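Local coordinates for dextranase (Pseudarthrobacter oxydans, PDB 6NZS), which catalyses the endohydrolysis of (1->6)-alpha-D-glucosidic linkages in dextran, as a glycoside hydrolase of family 49, at residues W253-G264 with K277-Q288. Residues are numbered along the deposited sequence; the frame is centred on the assembly and turned at random.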
loop_
_atom_site.group_PDB
_atom_site.type_symbol
_atom_site.label_atom_id
_atom_site.label_comp_id
_atom_site.label_asym_id
_atom_site.label_seq_id
_atom_site.Cartn_x
_atom_site.Cartn_y
_atom_site.Cartn_z
ATOM N N TRP A 253 15.213 -8.922 16.425
ATOM C CA TRP A 253 14.891 -9.477 15.116
ATOM C C TRP A 253 13.655 -10.351 15.244
ATOM O O TRP A 253 13.615 -11.248 16.091
ATOM C CB TRP A 253 16.077 -10.324 14.642
ATOM C CG TRP A 253 16.133 -10.679 13.176
ATOM C CD1 TRP A 253 15.101 -10.692 12.269
ATOM C CD2 TRP A 253 17.299 -11.088 12.462
ATOM N NE1 TRP A 253 15.571 -11.078 11.032
ATOM C CE2 TRP A 253 16.918 -11.323 11.127
ATOM C CE3 TRP A 253 18.640 -11.262 12.824
ATOM C CZ2 TRP A 253 17.831 -11.731 10.153
ATOM C CZ3 TRP A 253 19.541 -11.674 11.862
ATOM C CH2 TRP A 253 19.136 -11.900 10.540
ATOM N N VAL A 254 12.650 -10.092 14.403
ATOM C CA VAL A 254 11.516 -10.990 14.212
ATOM C C VAL A 254 11.585 -11.500 12.779
ATOM O O VAL A 254 11.682 -10.702 11.837
ATOM C CB VAL A 254 10.179 -10.280 14.489
ATOM C CG1 VAL A 254 9.015 -11.152 14.025
ATOM C CG2 VAL A 254 10.064 -9.953 15.975
ATOM N N TYR A 255 11.576 -12.820 12.615
ATOM C CA TYR A 255 11.709 -13.451 11.310
ATOM C C TYR A 255 10.472 -14.292 11.035
ATOM O O TYR A 255 10.100 -15.145 11.849
ATOM C CB TYR A 255 12.967 -14.335 11.246
ATOM C CG TYR A 255 13.100 -15.033 9.916
ATOM C CD1 TYR A 255 13.402 -14.318 8.765
ATOM C CD2 TYR A 255 12.890 -16.396 9.803
ATOM C CE1 TYR A 255 13.498 -14.943 7.534
ATOM C CE2 TYR A 255 12.993 -17.038 8.571
ATOM C CZ TYR A 255 13.287 -16.304 7.440
ATOM O OH TYR A 255 13.377 -16.932 6.214
ATOM N N LEU A 256 9.838 -14.052 9.891
ATOM C CA LEU A 256 8.680 -14.822 9.438
ATOM C C LEU A 256 9.131 -15.624 8.225
ATOM O O LEU A 256 9.327 -15.064 7.144
ATOM C CB LEU A 256 7.515 -13.905 9.056
ATOM C CG LEU A 256 7.075 -12.831 10.052
ATOM C CD1 LEU A 256 5.832 -12.124 9.528
ATOM C CD2 LEU A 256 6.799 -13.422 11.414
ATOM N N ALA A 257 9.298 -16.928 8.397
ATOM C CA ALA A 257 9.773 -17.755 7.306
ATOM C C ALA A 257 8.756 -17.756 6.172
ATOM O O ALA A 257 7.560 -17.531 6.391
ATOM C CB ALA A 257 9.970 -19.190 7.790
ATOM N N PRO A 258 9.202 -18.017 4.942
ATOM C CA PRO A 258 8.235 -18.284 3.873
ATOM C C PRO A 258 7.376 -19.465 4.291
ATOM O O PRO A 258 7.889 -20.510 4.694
ATOM C CB PRO A 258 9.117 -18.626 2.664
ATOM C CG PRO A 258 10.436 -19.007 3.244
ATOM C CD PRO A 258 10.595 -18.232 4.510
ATOM N N GLY A 259 6.064 -19.285 4.234
ATOM C CA GLY A 259 5.161 -20.304 4.723
ATOM C C GLY A 259 4.726 -20.134 6.161
ATOM O O GLY A 259 3.888 -20.916 6.633
ATOM N N ALA A 260 5.268 -19.152 6.878
ATOM C CA ALA A 260 4.723 -18.790 8.175
ATOM C C ALA A 260 3.556 -17.833 7.986
ATOM O O ALA A 260 3.606 -16.928 7.147
ATOM C CB ALA A 260 5.797 -18.129 9.036
ATOM N N TYR A 261 2.501 -18.042 8.771
ATOM C CA TYR A 261 1.323 -17.179 8.780
ATOM C C TYR A 261 1.038 -16.837 10.235
ATOM O O TYR A 261 0.623 -17.706 11.012
ATOM C CB TYR A 261 0.132 -17.894 8.141
ATOM C CG TYR A 261 -1.044 -16.993 7.805
ATOM C CD1 TYR A 261 -1.987 -16.651 8.763
ATOM C CD2 TYR A 261 -1.214 -16.498 6.515
ATOM C CE1 TYR A 261 -3.061 -15.845 8.448
ATOM C CE2 TYR A 261 -2.291 -15.686 6.193
ATOM C CZ TYR A 261 -3.205 -15.362 7.160
ATOM O OH TYR A 261 -4.271 -14.555 6.829
ATOM N N VAL A 262 1.289 -15.588 10.607
ATOM C CA VAL A 262 1.144 -15.125 11.982
ATOM C C VAL A 262 -0.027 -14.153 12.033
ATOM O O VAL A 262 0.008 -13.092 11.397
ATOM C CB VAL A 262 2.430 -14.441 12.472
ATOM C CG1 VAL A 262 2.232 -13.906 13.890
ATOM C CG2 VAL A 262 3.603 -15.416 12.408
ATOM N N LYS A 263 -1.062 -14.503 12.796
ATOM C CA LYS A 263 -2.148 -13.573 13.091
ATOM C C LYS A 263 -1.746 -12.793 14.336
ATOM O O LYS A 263 -1.631 -13.374 15.423
ATOM C CB LYS A 263 -3.444 -14.343 13.321
ATOM C CG LYS A 263 -3.779 -15.286 12.188
ATOM C CD LYS A 263 -5.054 -16.064 12.454
ATOM C CE LYS A 263 -5.312 -17.040 11.313
ATOM N NZ LYS A 263 -6.681 -17.604 11.391
ATOM N N GLY A 264 -1.485 -11.499 14.176
ATOM C CA GLY A 264 -0.995 -10.694 15.286
ATOM C C GLY A 264 -0.339 -9.409 14.800
ATOM O O GLY A 264 -0.548 -8.976 13.671
ATOM N N LYS A 277 15.414 -5.655 13.047
ATOM C CA LYS A 277 15.086 -6.346 11.806
ATOM C C LYS A 277 13.724 -6.998 11.937
ATOM O O LYS A 277 13.444 -7.673 12.929
ATOM C CB LYS A 277 16.120 -7.431 11.470
ATOM C CG LYS A 277 17.481 -6.888 11.053
ATOM C CD LYS A 277 18.466 -8.009 10.736
ATOM C CE LYS A 277 19.768 -7.443 10.183
ATOM N NZ LYS A 277 20.825 -8.481 10.014
ATOM N N VAL A 278 12.887 -6.803 10.924
ATOM C CA VAL A 278 11.681 -7.597 10.735
ATOM C C VAL A 278 11.768 -8.077 9.296
ATOM O O VAL A 278 11.683 -7.262 8.372
ATOM C CB VAL A 278 10.401 -6.782 10.969
ATOM C CG1 VAL A 278 9.174 -7.614 10.622
ATOM C CG2 VAL A 278 10.343 -6.296 12.425
ATOM N N THR A 279 12.038 -9.371 9.100
ATOM C CA THR A 279 12.329 -9.874 7.763
ATOM C C THR A 279 11.627 -11.198 7.540
ATOM O O THR A 279 11.095 -11.812 8.469
ATOM C CB THR A 279 13.839 -10.050 7.530
ATOM O OG1 THR A 279 14.338 -11.094 8.378
ATOM C CG2 THR A 279 14.585 -8.759 7.835
ATOM N N GLY A 280 11.627 -11.624 6.287
ATOM C CA GLY A 280 11.171 -12.936 5.872
ATOM C C GLY A 280 9.937 -12.868 4.987
ATOM O O GLY A 280 9.111 -11.957 5.091
ATOM N N TYR A 281 9.787 -13.876 4.129
ATOM C CA TYR A 281 8.692 -13.921 3.168
ATOM C C TYR A 281 7.413 -14.553 3.727
ATOM O O TYR A 281 6.684 -15.214 2.982
ATOM C CB TYR A 281 9.140 -14.649 1.905
ATOM C CG TYR A 281 10.171 -13.924 1.058
ATOM C CD1 TYR A 281 9.978 -12.610 0.638
ATOM C CD2 TYR A 281 11.325 -14.576 0.651
ATOM C CE1 TYR A 281 10.912 -11.970 -0.170
ATOM C CE2 TYR A 281 12.257 -13.947 -0.145
ATOM C CZ TYR A 281 12.054 -12.651 -0.552
ATOM O OH TYR A 281 12.980 -12.041 -1.373
ATOM N N GLY A 282 7.124 -14.374 5.016
ATOM C CA GLY A 282 5.885 -14.833 5.607
ATOM C C GLY A 282 4.821 -13.746 5.656
ATOM O O GLY A 282 4.968 -12.655 5.101
ATOM N N VAL A 283 3.717 -14.064 6.342
ATOM C CA VAL A 283 2.550 -13.186 6.441
ATOM C C VAL A 283 2.320 -12.802 7.896
ATOM O O VAL A 283 2.365 -13.657 8.787
ATOM C CB VAL A 283 1.287 -13.860 5.866
ATOM C CG1 VAL A 283 0.072 -12.947 6.008
ATOM C CG2 VAL A 283 1.505 -14.241 4.412
ATOM N N LEU A 284 2.056 -11.518 8.125
ATOM C CA LEU A 284 1.596 -10.994 9.408
ATOM C C LEU A 284 0.215 -10.404 9.149
ATOM O O LEU A 284 0.091 -9.417 8.416
ATOM C CB LEU A 284 2.549 -9.914 9.927
ATOM C CG LEU A 284 2.206 -9.307 11.294
ATOM C CD1 LEU A 284 2.294 -10.366 12.378
ATOM C CD2 LEU A 284 3.119 -8.129 11.607
ATOM N N SER A 285 -0.824 -10.993 9.747
ATOM C CA SER A 285 -2.207 -10.629 9.459
ATOM C C SER A 285 -2.882 -10.059 10.698
ATOM O O SER A 285 -2.800 -10.648 11.780
ATOM C CB SER A 285 -2.992 -11.846 8.983
ATOM O OG SER A 285 -4.359 -11.498 8.866
ATOM N N GLY A 286 -3.568 -8.928 10.534
ATOM C CA GLY A 286 -4.313 -8.321 11.626
ATOM C C GLY A 286 -5.777 -8.716 11.656
ATOM O O GLY A 286 -6.591 -8.031 12.291
ATOM N N GLU A 287 -6.104 -9.832 10.991
ATOM C CA GLU A 287 -7.492 -10.234 10.772
ATOM C C GLU A 287 -8.279 -10.425 12.067
ATOM O O GLU A 287 -9.509 -10.287 12.059
ATOM C CB GLU A 287 -7.517 -11.523 9.953
ATOM C CG GLU A 287 -6.966 -12.741 10.685
ATOM C CD GLU A 287 -6.657 -13.883 9.739
ATOM O OE1 GLU A 287 -5.678 -13.767 8.970
ATOM O OE2 GLU A 287 -7.384 -14.895 9.756
ATOM N N GLN A 288 -7.613 -10.770 13.170
ATOM C CA GLN A 288 -8.330 -11.022 14.419
ATOM C C GLN A 288 -8.701 -9.747 15.160
ATOM O O GLN A 288 -9.536 -9.805 16.070
ATOM C CB GLN A 288 -7.521 -11.937 15.346
ATOM C CG GLN A 288 -7.156 -13.263 14.707
ATOM C CD GLN A 288 -6.361 -14.190 15.619
ATOM O OE1 GLN A 288 -5.353 -13.796 16.193
ATOM N NE2 GLN A 288 -6.808 -15.431 15.734
HETATM O O HOH W 1 12.875 -15.314 4.073
HETATM O O HOH W 2 -8.453 -16.191 12.248
#
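Strands 253-256 and 277-279 run parallel, their axes 4.7 Å apart, and strands 260-263 and 283-285 form a second parallel ladder beyond the corner, where the register slips by two residues because 253-264 turns through a type II turn (Ala257 to Ala260) and 277-288 takes a shorter path. On the outward side of the first ladder the extended chain of Lys277 lies over one face of the Trp253 indole, its CD 3.6 Å from the centroid of the six-membered ring; NZ continues past the centre in an off-centre cation-pi contact and is also hydrogen-bonded to Arg201 O. With CG anti to the backbone N (chi1 -164°), the indole stands off the sheet with its NE1 edge turned towards Thr279. Trp253 NE1 donates to Thr279 OG1 (2.9 Å), which lies in the ring plane. That hydroxyl also bonds to Leu202 O and sits at the edge of the Tyr255 ring.

In the second ladder Tyr261 OH donates to Glu287 OE1 (2.7 Å), the ring and carboxylate planes 81° apart. Ser285 OG also donates to Glu287 OE1, at 2.6 Å, so two hydroxyls grip this oxygen. An ST turn, Glu287 N to Ser285 OG, holds the serine and the glutamate together. Glu287 OE2 forms a salt bridge with Lys263 NZ at 3.2 Å, its hydrogen bond weak; this ammonium is hydrogen-bonded as well to Gly27 O and Glu30 O of the N-terminal region. On the reverse side Val262 CG1 meets Leu284 CD1 at 3.8 Å, while Leu256 CD1 reaches Leu284 CB at the corner.

These are consecutive coils of the parallel beta-solenoid: strands 229-232 and 235-238 flank 253-264, strand 325-335 continues the stack beyond 277-288, and Phe266 and Phe268 of strand 266-268 pack against Val254, Val278 and Leu284 inside it.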